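Local structure of Atg5 (Kluyveromyces marxianus, 3VQI) at residues 10-15 against 182-187; 48-53 against 171-176; 92-97 against 241-246; 130-133 against 137-140; 201-206 against 211-216. The protein takes part in autophagic vesicle formation and cytoplasm-to-vacuole transport, and forms with Atg12 a conjugate essential for autophagy. All coordinates share one frame; numbering follows the deposited sequence.

Interaction 1 of 5, residues 10-15 against 182-187; sequences RVWNGT and SDFMAV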
# COMPACT_ATOMS: atom_id res chain seq x y z
N ARG A 10 6.33 -11.49 10.55
CA ARG A 10 7.26 -11.07 9.50
C ARG A 10 6.58 -10.09 8.55
O ARG A 10 7.17 -9.08 8.16
CB ARG A 10 7.75 -12.27 8.70
CG ARG A 10 8.76 -13.15 9.41
CD ARG A 10 8.32 -14.60 9.39
NE ARG A 10 9.34 -15.47 9.94
CZ ARG A 10 9.16 -16.76 10.23
NH1 ARG A 10 7.97 -17.31 10.02
NH2 ARG A 10 10.15 -17.48 10.72
N VAL A 11 5.33 -10.39 8.19
CA VAL A 11 4.56 -9.55 7.29
C VAL A 11 4.33 -8.17 7.90
O VAL A 11 4.63 -7.14 7.28
CB VAL A 11 3.21 -10.22 6.94
CG1 VAL A 11 2.34 -9.27 6.16
CG2 VAL A 11 3.46 -11.48 6.13
N TRP A 12 3.80 -8.15 9.12
CA TRP A 12 3.54 -6.89 9.81
C TRP A 12 4.81 -6.04 9.90
O TRP A 12 4.75 -4.82 9.84
CB TRP A 12 3.01 -7.17 11.20
CG TRP A 12 2.78 -5.95 11.99
CD1 TRP A 12 3.58 -5.43 12.97
CD2 TRP A 12 1.62 -5.12 11.94
NE1 TRP A 12 2.99 -4.33 13.54
CE2 TRP A 12 1.78 -4.12 12.92
CE3 TRP A 12 0.46 -5.13 11.16
CZ2 TRP A 12 0.82 -3.14 13.15
CZ3 TRP A 12 -0.50 -4.15 11.38
CH2 TRP A 12 -0.31 -3.16 12.37
N ASN A 13 5.94 -6.71 10.05
CA ASN A 13 7.22 -6.01 10.13
C ASN A 13 7.93 -5.95 8.78
O ASN A 13 9.11 -5.58 8.72
CB ASN A 13 8.11 -6.68 11.17
CG ASN A 13 7.66 -6.41 12.59
OD1 ASN A 13 8.21 -6.95 13.54
ND2 ASN A 13 6.64 -5.56 12.74
N GLY A 14 7.22 -6.30 7.72
CA GLY A 14 7.79 -6.27 6.38
C GLY A 14 8.48 -4.96 6.05
O GLY A 14 7.92 -3.87 6.26
N THR A 15 9.68 -5.05 5.52
CA THR A 15 10.45 -3.86 5.19
C THR A 15 10.97 -3.84 3.75
O THR A 15 11.02 -4.88 3.10
CB THR A 15 11.63 -3.75 6.19
OG1 THR A 15 11.45 -2.59 7.00
CG2 THR A 15 12.98 -3.66 5.47
N SER A 182 -1.05 -6.33 18.07
CA SER A 182 -2.15 -6.93 18.82
C SER A 182 -3.31 -5.94 18.83
O SER A 182 -4.48 -6.33 18.78
CB SER A 182 -1.70 -7.23 20.26
OG SER A 182 -0.57 -8.08 20.24
N ASP A 183 -2.97 -4.66 18.89
CA ASP A 183 -3.98 -3.62 18.87
C ASP A 183 -4.70 -3.64 17.52
O ASP A 183 -5.91 -3.45 17.45
CB ASP A 183 -3.34 -2.25 19.10
CG ASP A 183 -3.20 -1.91 20.57
OD1 ASP A 183 -3.13 -2.84 21.41
OD2 ASP A 183 -3.15 -0.69 20.88
N PHE A 184 -3.93 -3.88 16.46
CA PHE A 184 -4.48 -3.92 15.12
C PHE A 184 -5.38 -5.14 14.95
O PHE A 184 -6.56 -5.01 14.61
CB PHE A 184 -3.34 -3.93 14.08
CG PHE A 184 -3.82 -4.04 12.66
CD1 PHE A 184 -3.83 -5.27 12.01
CD2 PHE A 184 -4.30 -2.92 11.98
CE1 PHE A 184 -4.33 -5.40 10.72
CE2 PHE A 184 -4.80 -3.03 10.69
CZ PHE A 184 -4.81 -4.27 10.06
N MET A 185 -4.83 -6.33 15.19
CA MET A 185 -5.60 -7.57 15.07
C MET A 185 -6.87 -7.52 15.93
O MET A 185 -7.90 -8.07 15.56
CB MET A 185 -4.76 -8.78 15.50
CG MET A 185 -3.53 -9.04 14.65
SD MET A 185 -3.92 -9.44 12.93
CE MET A 185 -4.19 -11.23 13.04
N ALA A 186 -6.77 -6.84 17.06
CA ALA A 186 -7.89 -6.72 17.99
C ALA A 186 -9.13 -6.20 17.31
O ALA A 186 -10.17 -6.86 17.31
CB ALA A 186 -7.51 -5.81 19.15
N VAL A 187 -9.02 -5.01 16.72
CA VAL A 187 -10.15 -4.39 16.04
C VAL A 187 -10.47 -5.08 14.71
O VAL A 187 -11.62 -5.13 14.28
CB VAL A 187 -9.90 -2.89 15.80
CG1 VAL A 187 -11.13 -2.23 15.22
CG2 VAL A 187 -9.52 -2.22 17.11

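Interaction 2 of 5, residues 48-53 against 171-176; sequences LGFYLP and NFWVSI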
# COMPACT_ATOMS: atom_id res chain seq x y z
N LEU A 48 3.17 5.51 1.36
CA LEU A 48 4.27 6.37 0.92
C LEU A 48 4.12 7.74 1.52
O LEU A 48 5.09 8.38 1.92
CB LEU A 48 4.30 6.50 -0.60
CG LEU A 48 5.14 5.44 -1.31
CD1 LEU A 48 5.04 5.60 -2.82
CD2 LEU A 48 6.57 5.58 -0.84
N GLY A 49 2.87 8.18 1.59
CA GLY A 49 2.58 9.49 2.14
C GLY A 49 3.07 9.67 3.56
O GLY A 49 3.30 10.81 3.97
N PHE A 50 3.22 8.59 4.33
CA PHE A 50 3.69 8.74 5.71
C PHE A 50 5.13 9.22 5.68
O PHE A 50 5.59 9.87 6.62
CB PHE A 50 3.67 7.42 6.49
CG PHE A 50 2.29 6.88 6.80
CD1 PHE A 50 1.18 7.70 6.85
CD2 PHE A 50 2.14 5.53 7.11
CE1 PHE A 50 -0.08 7.18 7.22
CE2 PHE A 50 0.89 4.99 7.48
CZ PHE A 50 -0.22 5.82 7.53
N TYR A 51 5.84 8.91 4.60
CA TYR A 51 7.25 9.27 4.50
C TYR A 51 7.54 10.60 3.80
O TYR A 51 8.66 11.11 3.89
CB TYR A 51 8.02 8.15 3.81
CG TYR A 51 7.91 6.83 4.53
CD1 TYR A 51 8.74 6.54 5.62
CD2 TYR A 51 6.95 5.89 4.17
CE1 TYR A 51 8.60 5.34 6.33
CE2 TYR A 51 6.80 4.69 4.87
CZ TYR A 51 7.63 4.42 5.96
OH TYR A 51 7.49 3.23 6.65
N LEU A 52 6.54 11.15 3.12
CA LEU A 52 6.69 12.41 2.38
C LEU A 52 7.41 13.55 3.10
O LEU A 52 8.46 13.98 2.65
CB LEU A 52 5.32 12.90 1.90
CG LEU A 52 5.23 13.30 0.42
CD1 LEU A 52 4.04 14.23 0.22
CD2 LEU A 52 6.50 13.98 -0.01
N PRO A 53 6.85 14.06 4.22
CA PRO A 53 7.54 15.17 4.91
C PRO A 53 8.96 14.90 5.40
O PRO A 53 9.79 15.80 5.44
CB PRO A 53 6.58 15.50 6.07
CG PRO A 53 5.72 14.29 6.21
CD PRO A 53 5.52 13.84 4.79
N ASN A 171 -8.09 3.88 17.69
CA ASN A 171 -7.06 2.99 18.20
C ASN A 171 -6.63 2.09 17.03
O ASN A 171 -5.48 1.66 16.96
CB ASN A 171 -7.63 2.12 19.35
CG ASN A 171 -6.56 1.46 20.15
OD1 ASN A 171 -6.83 0.60 20.98
ND2 ASN A 171 -5.32 1.87 19.91
N PHE A 172 -7.57 1.81 16.13
CA PHE A 172 -7.31 0.97 14.95
C PHE A 172 -6.30 1.72 14.07
O PHE A 172 -5.31 1.16 13.63
CB PHE A 172 -8.62 0.74 14.19
CG PHE A 172 -8.54 -0.32 13.12
CD1 PHE A 172 -7.73 -1.44 13.28
CD2 PHE A 172 -9.33 -0.23 11.98
CE1 PHE A 172 -7.70 -2.45 12.33
CE2 PHE A 172 -9.31 -1.24 11.01
CZ PHE A 172 -8.50 -2.35 11.19
N TRP A 173 -6.57 3.00 13.86
CA TRP A 173 -5.70 3.85 13.07
C TRP A 173 -4.32 3.89 13.73
O TRP A 173 -3.31 3.51 13.12
CB TRP A 173 -6.28 5.27 12.99
CG TRP A 173 -5.37 6.30 12.36
CD1 TRP A 173 -4.96 7.48 12.91
CD2 TRP A 173 -4.80 6.26 11.04
NE1 TRP A 173 -4.18 8.18 12.02
CE2 TRP A 173 -4.07 7.46 10.86
CE3 TRP A 173 -4.85 5.33 9.98
CZ2 TRP A 173 -3.39 7.75 9.68
CZ3 TRP A 173 -4.17 5.62 8.80
CH2 TRP A 173 -3.45 6.83 8.66
N VAL A 174 -4.30 4.34 14.98
CA VAL A 174 -3.06 4.45 15.74
C VAL A 174 -2.18 3.20 15.68
O VAL A 174 -0.95 3.31 15.64
CB VAL A 174 -3.36 4.80 17.22
CG1 VAL A 174 -2.12 4.62 18.07
CG2 VAL A 174 -3.82 6.25 17.32
N SER A 175 -2.79 2.02 15.65
CA SER A 175 -2.02 0.77 15.60
C SER A 175 -1.08 0.75 14.40
O SER A 175 0.04 0.23 14.47
CB SER A 175 -2.96 -0.42 15.52
OG SER A 175 -3.49 -0.55 14.21
N ILE A 176 -1.55 1.32 13.29
CA ILE A 176 -0.76 1.36 12.07
C ILE A 176 0.40 2.34 12.17
O ILE A 176 1.43 2.15 11.51
CB ILE A 176 -1.67 1.70 10.87
CG1 ILE A 176 -2.64 0.53 10.65
CG2 ILE A 176 -0.84 1.97 9.62
CD1 ILE A 176 -3.41 0.59 9.39

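Interaction 3 of 5, residues 92-97 against 241-246; sequences LFDLLN and SVIIQG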
# COMPACT_ATOMS: atom_id res chain seq x y z
N LEU A 92 3.15 -1.49 -3.98
CA LEU A 92 3.71 -0.74 -5.09
C LEU A 92 5.09 -1.28 -5.42
O LEU A 92 5.44 -1.43 -6.59
CB LEU A 92 3.79 0.74 -4.71
CG LEU A 92 2.39 1.33 -4.45
CD1 LEU A 92 2.48 2.68 -3.75
CD2 LEU A 92 1.66 1.43 -5.79
N PHE A 93 5.86 -1.58 -4.39
CA PHE A 93 7.19 -2.14 -4.56
C PHE A 93 7.08 -3.44 -5.37
O PHE A 93 7.82 -3.65 -6.34
CB PHE A 93 7.82 -2.45 -3.21
CG PHE A 93 9.17 -3.07 -3.29
CD1 PHE A 93 10.30 -2.28 -3.50
CD2 PHE A 93 9.33 -4.45 -3.19
CE1 PHE A 93 11.57 -2.85 -3.61
CE2 PHE A 93 10.59 -5.03 -3.29
CZ PHE A 93 11.72 -4.23 -3.50
N ASP A 94 6.17 -4.31 -4.97
CA ASP A 94 5.97 -5.58 -5.65
C ASP A 94 5.57 -5.37 -7.11
O ASP A 94 5.96 -6.12 -7.98
CB ASP A 94 4.88 -6.41 -4.96
CG ASP A 94 5.32 -6.97 -3.62
OD1 ASP A 94 6.52 -6.88 -3.30
OD2 ASP A 94 4.45 -7.50 -2.89
N LEU A 95 4.78 -4.33 -7.35
CA LEU A 95 4.27 -4.03 -8.67
C LEU A 95 5.22 -3.33 -9.64
O LEU A 95 5.24 -3.65 -10.82
CB LEU A 95 3.00 -3.20 -8.54
CG LEU A 95 2.38 -2.62 -9.82
CD1 LEU A 95 1.68 -3.73 -10.57
CD2 LEU A 95 1.39 -1.52 -9.48
N LEU A 96 6.01 -2.38 -9.14
CA LEU A 96 6.88 -1.59 -10.01
C LEU A 96 8.38 -1.88 -10.05
O LEU A 96 9.02 -1.68 -11.08
CB LEU A 96 6.69 -0.11 -9.69
CG LEU A 96 5.26 0.41 -9.57
CD1 LEU A 96 5.28 1.74 -8.84
CD2 LEU A 96 4.59 0.52 -10.93
N ASN A 97 8.94 -2.37 -8.95
CA ASN A 97 10.39 -2.60 -8.93
C ASN A 97 10.98 -3.65 -9.86
O ASN A 97 10.35 -4.67 -10.16
CB ASN A 97 10.85 -2.90 -7.51
CG ASN A 97 12.35 -2.88 -7.38
OD1 ASN A 97 12.99 -1.83 -7.53
ND2 ASN A 97 12.94 -4.05 -7.12
N SER A 241 4.29 -18.62 -10.40
CA SER A 241 4.28 -17.87 -9.14
C SER A 241 3.67 -16.47 -9.24
O SER A 241 3.77 -15.80 -10.27
CB SER A 241 5.71 -17.76 -8.59
N VAL A 242 3.03 -16.05 -8.15
CA VAL A 242 2.40 -14.73 -8.07
C VAL A 242 3.17 -13.97 -7.00
O VAL A 242 3.93 -14.57 -6.25
CB VAL A 242 0.94 -14.85 -7.60
CG1 VAL A 242 0.28 -13.49 -7.60
CG2 VAL A 242 0.18 -15.81 -8.50
N ILE A 243 3.01 -12.65 -6.94
CA ILE A 243 3.72 -11.88 -5.92
C ILE A 243 2.76 -11.32 -4.89
O ILE A 243 1.91 -10.48 -5.20
CB ILE A 243 4.54 -10.72 -6.50
CG1 ILE A 243 5.65 -11.25 -7.41
CG2 ILE A 243 5.15 -9.92 -5.36
CD1 ILE A 243 6.64 -10.18 -7.86
N ILE A 244 2.89 -11.78 -3.65
CA ILE A 244 2.05 -11.33 -2.56
C ILE A 244 2.94 -10.95 -1.39
O ILE A 244 3.84 -11.70 -1.02
CB ILE A 244 1.10 -12.42 -2.09
CG1 ILE A 244 0.18 -12.83 -3.24
CG2 ILE A 244 0.29 -11.92 -0.90
CD1 ILE A 244 -0.74 -13.97 -2.89
N GLN A 245 2.69 -9.78 -0.81
CA GLN A 245 3.47 -9.30 0.32
C GLN A 245 4.97 -9.46 0.13
O GLN A 245 5.70 -9.66 1.10
CB GLN A 245 3.02 -10.02 1.59
CG GLN A 245 1.72 -9.50 2.16
CD GLN A 245 1.87 -8.10 2.71
OE1 GLN A 245 2.99 -7.57 2.81
NE2 GLN A 245 0.76 -7.48 3.09
N GLY A 246 5.41 -9.39 -1.12
CA GLY A 246 6.83 -9.50 -1.42
C GLY A 246 7.38 -10.92 -1.55
O GLY A 246 8.60 -11.11 -1.62

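Interaction 4 of 5, residues 130-133 against 137-140; sequences LPLV and SQIK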
# COMPACT_ATOMS: atom_id res chain seq x y z
N LEU A 130 -3.55 10.78 -7.38
CA LEU A 130 -4.40 11.48 -6.42
C LEU A 130 -3.53 12.43 -5.61
O LEU A 130 -2.54 12.02 -5.01
CB LEU A 130 -5.07 10.51 -5.45
CG LEU A 130 -6.20 9.61 -5.96
CD1 LEU A 130 -6.52 8.56 -4.90
CD2 LEU A 130 -7.43 10.47 -6.26
N PRO A 131 -3.89 13.71 -5.60
CA PRO A 131 -3.12 14.71 -4.84
C PRO A 131 -3.23 14.52 -3.33
O PRO A 131 -4.30 14.27 -2.80
CB PRO A 131 -3.73 16.03 -5.31
CG PRO A 131 -5.10 15.67 -5.76
CD PRO A 131 -4.91 14.35 -6.45
N LEU A 132 -2.09 14.61 -2.64
CA LEU A 132 -2.08 14.47 -1.19
C LEU A 132 -1.98 15.90 -0.68
O LEU A 132 -0.96 16.56 -0.84
CB LEU A 132 -0.85 13.67 -0.74
CG LEU A 132 -0.99 12.84 0.54
CD1 LEU A 132 0.36 12.76 1.24
CD2 LEU A 132 -2.01 13.46 1.47
N VAL A 133 -3.05 16.37 -0.05
CA VAL A 133 -3.09 17.74 0.44
C VAL A 133 -3.18 17.92 1.95
O VAL A 133 -2.77 18.94 2.47
CB VAL A 133 -4.27 18.48 -0.21
CG1 VAL A 133 -4.34 19.91 0.31
CG2 VAL A 133 -4.14 18.43 -1.72
N SER A 137 -4.30 13.20 7.99
CA SER A 137 -5.75 13.36 8.05
C SER A 137 -6.36 12.76 6.79
O SER A 137 -7.29 11.95 6.86
CB SER A 137 -6.10 14.85 8.11
OG SER A 137 -5.10 15.58 8.80
N GLN A 138 -5.82 13.16 5.65
CA GLN A 138 -6.32 12.68 4.37
C GLN A 138 -6.10 11.19 4.17
O GLN A 138 -6.99 10.48 3.71
CB GLN A 138 -5.64 13.45 3.24
CG GLN A 138 -6.26 13.25 1.88
CD GLN A 138 -5.55 14.07 0.82
OE1 GLN A 138 -4.87 15.05 1.13
NE2 GLN A 138 -5.72 13.69 -0.43
N ILE A 139 -4.90 10.72 4.52
CA ILE A 139 -4.59 9.31 4.37
C ILE A 139 -5.54 8.51 5.25
O ILE A 139 -6.00 7.43 4.88
CB ILE A 139 -3.12 9.01 4.78
CG1 ILE A 139 -2.16 9.74 3.84
CG2 ILE A 139 -2.86 7.52 4.73
CD1 ILE A 139 -0.71 9.45 4.12
N LYS A 140 -5.83 9.06 6.42
CA LYS A 140 -6.72 8.44 7.39
C LYS A 140 -8.08 8.21 6.72
O LYS A 140 -8.53 7.07 6.58
CB LYS A 140 -6.85 9.37 8.60
CG LYS A 140 -7.57 8.81 9.82
CD LYS A 140 -7.53 9.87 10.92
CE LYS A 140 -8.34 9.50 12.16
NZ LYS A 140 -8.18 10.58 13.19

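Interaction 5 of 5, residues 201-206 against 211-216; sequences PVRVWT and VLQPTV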
# COMPACT_ATOMS: atom_id res chain seq x y z
N PRO A 201 -12.04 -9.53 0.08
CA PRO A 201 -11.44 -8.39 -0.62
C PRO A 201 -10.16 -8.76 -1.39
O PRO A 201 -9.12 -9.00 -0.79
CB PRO A 201 -11.16 -7.39 0.50
CG PRO A 201 -12.23 -7.72 1.51
CD PRO A 201 -12.19 -9.23 1.52
N VAL A 202 -10.26 -8.81 -2.71
CA VAL A 202 -9.10 -9.15 -3.52
C VAL A 202 -8.89 -8.16 -4.64
O VAL A 202 -9.85 -7.66 -5.24
CB VAL A 202 -9.22 -10.54 -4.14
CG1 VAL A 202 -7.90 -10.94 -4.77
CG2 VAL A 202 -9.63 -11.54 -3.10
N ARG A 203 -7.63 -7.86 -4.92
CA ARG A 203 -7.27 -6.94 -5.98
C ARG A 203 -6.08 -7.51 -6.70
O ARG A 203 -5.09 -7.89 -6.08
CB ARG A 203 -6.96 -5.56 -5.40
CG ARG A 203 -8.22 -4.79 -5.04
CD ARG A 203 -7.91 -3.51 -4.30
NE ARG A 203 -9.13 -2.76 -4.03
CZ ARG A 203 -9.19 -1.67 -3.28
NH1 ARG A 203 -8.08 -1.19 -2.73
NH2 ARG A 203 -10.35 -1.05 -3.11
N VAL A 204 -6.19 -7.58 -8.03
CA VAL A 204 -5.12 -8.13 -8.84
C VAL A 204 -4.54 -7.06 -9.76
O VAL A 204 -5.28 -6.24 -10.31
CB VAL A 204 -5.64 -9.29 -9.71
CG1 VAL A 204 -4.47 -10.00 -10.39
CG2 VAL A 204 -6.44 -10.27 -8.85
N TRP A 205 -3.22 -7.08 -9.91
CA TRP A 205 -2.54 -6.12 -10.78
C TRP A 205 -2.16 -6.82 -12.06
O TRP A 205 -1.63 -7.93 -12.03
CB TRP A 205 -1.27 -5.57 -10.14
CG TRP A 205 -1.51 -4.61 -9.01
CD1 TRP A 205 -1.49 -4.90 -7.67
CD2 TRP A 205 -1.79 -3.21 -9.12
NE1 TRP A 205 -1.74 -3.77 -6.94
CE2 TRP A 205 -1.93 -2.71 -7.80
CE3 TRP A 205 -1.95 -2.32 -10.19
CZ2 TRP A 205 -2.20 -1.36 -7.53
CZ3 TRP A 205 -2.22 -0.99 -9.93
CH2 TRP A 205 -2.34 -0.52 -8.60
N THR A 206 -2.45 -6.17 -13.19
CA THR A 206 -2.13 -6.72 -14.50
C THR A 206 -0.68 -6.41 -14.85
O THR A 206 0.04 -5.79 -14.06
CB THR A 206 -3.01 -6.10 -15.58
OG1 THR A 206 -2.84 -4.68 -15.58
CG2 THR A 206 -4.46 -6.44 -15.31
N VAL A 211 -5.58 -2.31 -11.92
CA VAL A 211 -6.14 -3.15 -10.86
C VAL A 211 -7.54 -3.66 -11.10
O VAL A 211 -8.45 -2.90 -11.41
CB VAL A 211 -6.19 -2.47 -9.46
CG1 VAL A 211 -4.95 -2.75 -8.70
CG2 VAL A 211 -6.42 -0.98 -9.60
N LEU A 212 -7.71 -4.96 -10.92
CA LEU A 212 -9.00 -5.60 -11.04
C LEU A 212 -9.42 -5.93 -9.62
O LEU A 212 -8.57 -6.23 -8.76
CB LEU A 212 -8.90 -6.88 -11.87
CG LEU A 212 -8.70 -6.77 -13.39
CD1 LEU A 212 -7.35 -6.14 -13.71
CD2 LEU A 212 -8.78 -8.14 -14.02
N GLN A 213 -10.72 -5.85 -9.35
CA GLN A 213 -11.23 -6.19 -8.04
C GLN A 213 -12.27 -7.29 -8.23
O GLN A 213 -13.48 -7.06 -8.15
CB GLN A 213 -11.84 -4.97 -7.36
CG GLN A 213 -11.92 -5.12 -5.85
CD GLN A 213 -12.33 -3.85 -5.16
OE1 GLN A 213 -11.58 -2.87 -5.12
NE2 GLN A 213 -13.54 -3.84 -4.60
N PRO A 214 -11.78 -8.52 -8.48
CA PRO A 214 -12.50 -9.78 -8.71
C PRO A 214 -13.45 -10.13 -7.58
O PRO A 214 -13.03 -10.21 -6.43
CB PRO A 214 -11.38 -10.82 -8.79
CG PRO A 214 -10.14 -10.03 -9.04
CD PRO A 214 -10.36 -8.79 -8.24
N THR A 215 -14.72 -10.36 -7.91
CA THR A 215 -15.69 -10.76 -6.89
C THR A 215 -15.36 -12.22 -6.58
O THR A 215 -15.54 -13.10 -7.42
CB THR A 215 -17.15 -10.67 -7.39
OG1 THR A 215 -17.57 -9.30 -7.40
CG2 THR A 215 -18.07 -11.47 -6.48
N VAL A 216 -14.86 -12.46 -5.37
CA VAL A 216 -14.50 -13.80 -4.94
C VAL A 216 -15.28 -14.22 -3.70
O VAL A 216 -14.84 -13.99 -2.57
CB VAL A 216 -13.00 -13.89 -4.63
CG1 VAL A 216 -12.63 -15.33 -4.28
CG2 VAL A 216 -12.20 -13.41 -5.82

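Interaction 1 of 5, residues 10-15 against 182-187
W12 and F184 join two helices that belong to different parts of Atg5: helix 6-12, which leads into the first strand of the ubiquitin-fold UblA domain, and helix 181-189 of the alpha-helical bundle region. The contact is made by these two aromatic side chains alone, and both are buried. In each, CG lies anti to the backbone N (chi1 178° for W12). The indole spans most of the gap between the CA atoms of W12 and F184, 10.1 Å apart, and meets F184 close to its own backbone.

The outer corner of the indole's six-membered ring comes over one face of the F184 ring, displaced toward the rim, and the two planes are inclined by 41°. This pairing is neither a stack nor a T; the ring centroids are 5.0 Å apart. R179 makes a cation-pi contact with W12, while F184 also meets the ring of F172 and touches S175 and I176 of helix 166-178, placing the phenyl group between the N-terminal helix and the rest of the bundle. An alanine in place of F184 would remove the ring on which the indole corner rests, and is likely to leave a gap beside F172 and W12 freer to rock about its side-chain bonds.

Two indole carbons do the touching. CH2 of W12 lies 3.6 Å from CB of F184, whereas CZ3 of W12 stands 3.5 Å above the plane of the F184 ring, close to CG and CD1.

Interaction 2 of 5, residues 48-53 against 171-176
F50 reaches from helix 48-59 of the UblA domain to helix 166-178 of the alpha-helical bundle region, where its ring meets W173 and I176. Its CG is turned anti to the carbonyl carbon (chi1 -69°), which turns the phenyl group toward the bundle helix and presents its far rim, CE1, CZ and CE2, to the partner. W173 takes the other choice, with CG anti to the backbone N (chi1 172°). This brings the outer end of the indole nearer to F50 than the start of its side chain would suggest, and the two rings approach from opposite directions.

The meeting point is narrow. CH2 of W173 lies in the plane of the F50 ring, at its edge, 3.6 Å from CZ of F50. The two planes are 65° apart and the six-membered rings 5.8 Å apart between centroids, an oblique pairing. Beside it, the CG2 branch of I176 comes to the same rim, 4.1 Å from CE2 of F50, with the two side chains crossing at about a right angle.

Helix 135-155 lines this junction: I139 touches both F50 and W173, and H136 lies with its ring nearly parallel to that of F50. Between W173 and I176 in sequence, the hydroxyl of S175 is turned back on its own helix, OG donating to the carbonyl O of F172 at 2.6 Å.

No hydrogen bond or salt bridge joins the two segments. The contact is wholly apolar, so its hold depends on the shapes of the three side chains and their burial.

Interaction 3 of 5, residues 92-97 against 241-246
D94, I243 and G246 carry this contact, in which helix 89-96 of the UblA domain meets the end of strand 241-244 in UblB. D94 gives the largest share. Its CG stands anti to the carbonyl carbon, directing the carboxylate at the strand end. There OD2 accepts a hydrogen bond from the backbone N of G246; the 2.8 Å distance is ordinary, but the N-H points poorly at the oxygen (126°) and the bond is weak. The other oxygen, OD1, lies 3.2 Å from CA of G246, yet its main partner is R44, with which it forms a salt bridge.

I243 supplies the apolar half. Its CG2 branch packs against the base of the carboxylate, 3.4 Å from CG of D94. OD2 of D94 thus lies near both CG2 of I243 and the N of G246. The charge of D94 is shared between a UblA arginine and a UblB amide, which would favour its ionised form.

Q245 and G246 both have positive phi, at 46° and 84°. With strands 241-244 and 247-250 on either side they form the two-residue type I' turn of a tight beta hairpin, part of the ubiquitin fold of UblB.

Interaction 4 of 5, residues 130-133 against 137-140
Q138, in the first turn of helix 135-155, reaches back to the loop 130-133 that leads into the same helix. Its CG lies anti to the backbone N (chi1 -168°) and the chain stays extended beyond it, so the carboxamide stands well off the helix and comes alongside the loop backbone. Both ends of the amide are used. NE2 donates to the carbonyl O of P131 at 2.8 Å, although the position of NE2 is less certain than most. OE1 accepts from the backbone N of V133, which lies in the amide plane on a lone pair of the oxygen; the modelled 2.5 Å between OE1 of Q138 and N of V133 is unusually short and should be read only as a close bond. The same oxygen also accepts from the N of D134, the next residue. A bound HEPES molecule, probably from the crystallisation liquor, lies about 3 Å from the Q138 side chain.

One methyl of L132 also lies against the amide: CD2 is 3.3 Å from OE1 of Q138, the two side chains crossing at a slant.

I139 follows and adds a looser apolar touch, its CG1 lying 4.4 Å from CD2 of L132. L132 is buried and also rests on L52, Y71 and W85, while I139 touches Y47.

A primary amide can donate and accept at once, and here one side chain answers a carbonyl and two amides of a stretch outside regular secondary structure. This pattern is consistent with the modelled amide orientation, and it ties the approach to the helix to the helix's own first turn.

Interaction 5 of 5, residues 201-206 against 211-216
V211 packs its CG1 branch over one face of the W205 indole, near the centre of the six-membered ring, as a CH-pi contact whose modelled closeness is doubtful; Y87 meets the same tryptophan edge-to-face. The second flat group, the guanidinium of R203, is approached at its edge. OE1 of Q213 sits there close to the guanidinium plane, 2.7 Å from NE and 3.0 Å from NH2 of R203. Both nitrogens come from the same face of the amide, NE from above the carbonyl plane rather than on a lone pair, and the amide plane is turned 35° from that of the guanidinium. R203 is extended from CG to NE and runs side by side with Q213.

These residues belong to the first beta hairpin of the ubiquitin-fold UblB domain. V204 and L212 form its hydrogen-bonded pair: N and O of V204 lie 2.8 Å from O and N of L212, respectively. W205 and V211 are the neighbouring non-hydrogen-bonded pair, with side chains on the other face of the sheet.

NH1 of R203 also reaches Y270, NH2 reaches Q146, and F268 makes a cation-pi contact. A leucine in place of R203 would probably leave OE1 of Q213 without these two donors and Q146 and Y270 without this partner.

On the V204 face, CG2 of V204 meets CG of P214 at 3.7 Å, and CG2 of V202 touches CG2 of V216.

From the N terminus, interaction 1 opens at 10-15 and closes at 182-187, joining helix 6-12 to helix 181-189 of the bundle. Within that span interaction 2 links 48-53 to 171-176, and inside both lies interaction 4, a short local closure between 130-133 and 137-140. Interactions 1, 2 and 4 touch in succession through helices 181-189, 166-178 and 135-155. Interaction 3 starts within these spans at 92-97 but ends at 241-246, so it crosses interactions 1 and 2, encloses interaction 4 and ties UblA to UblB; V11 packs on Q245 where it meets interaction 1. Interaction 5, the UblB hairpin, follows interactions 1, 2 and 4 and falls within interaction 3, touching it where L95 meets W205.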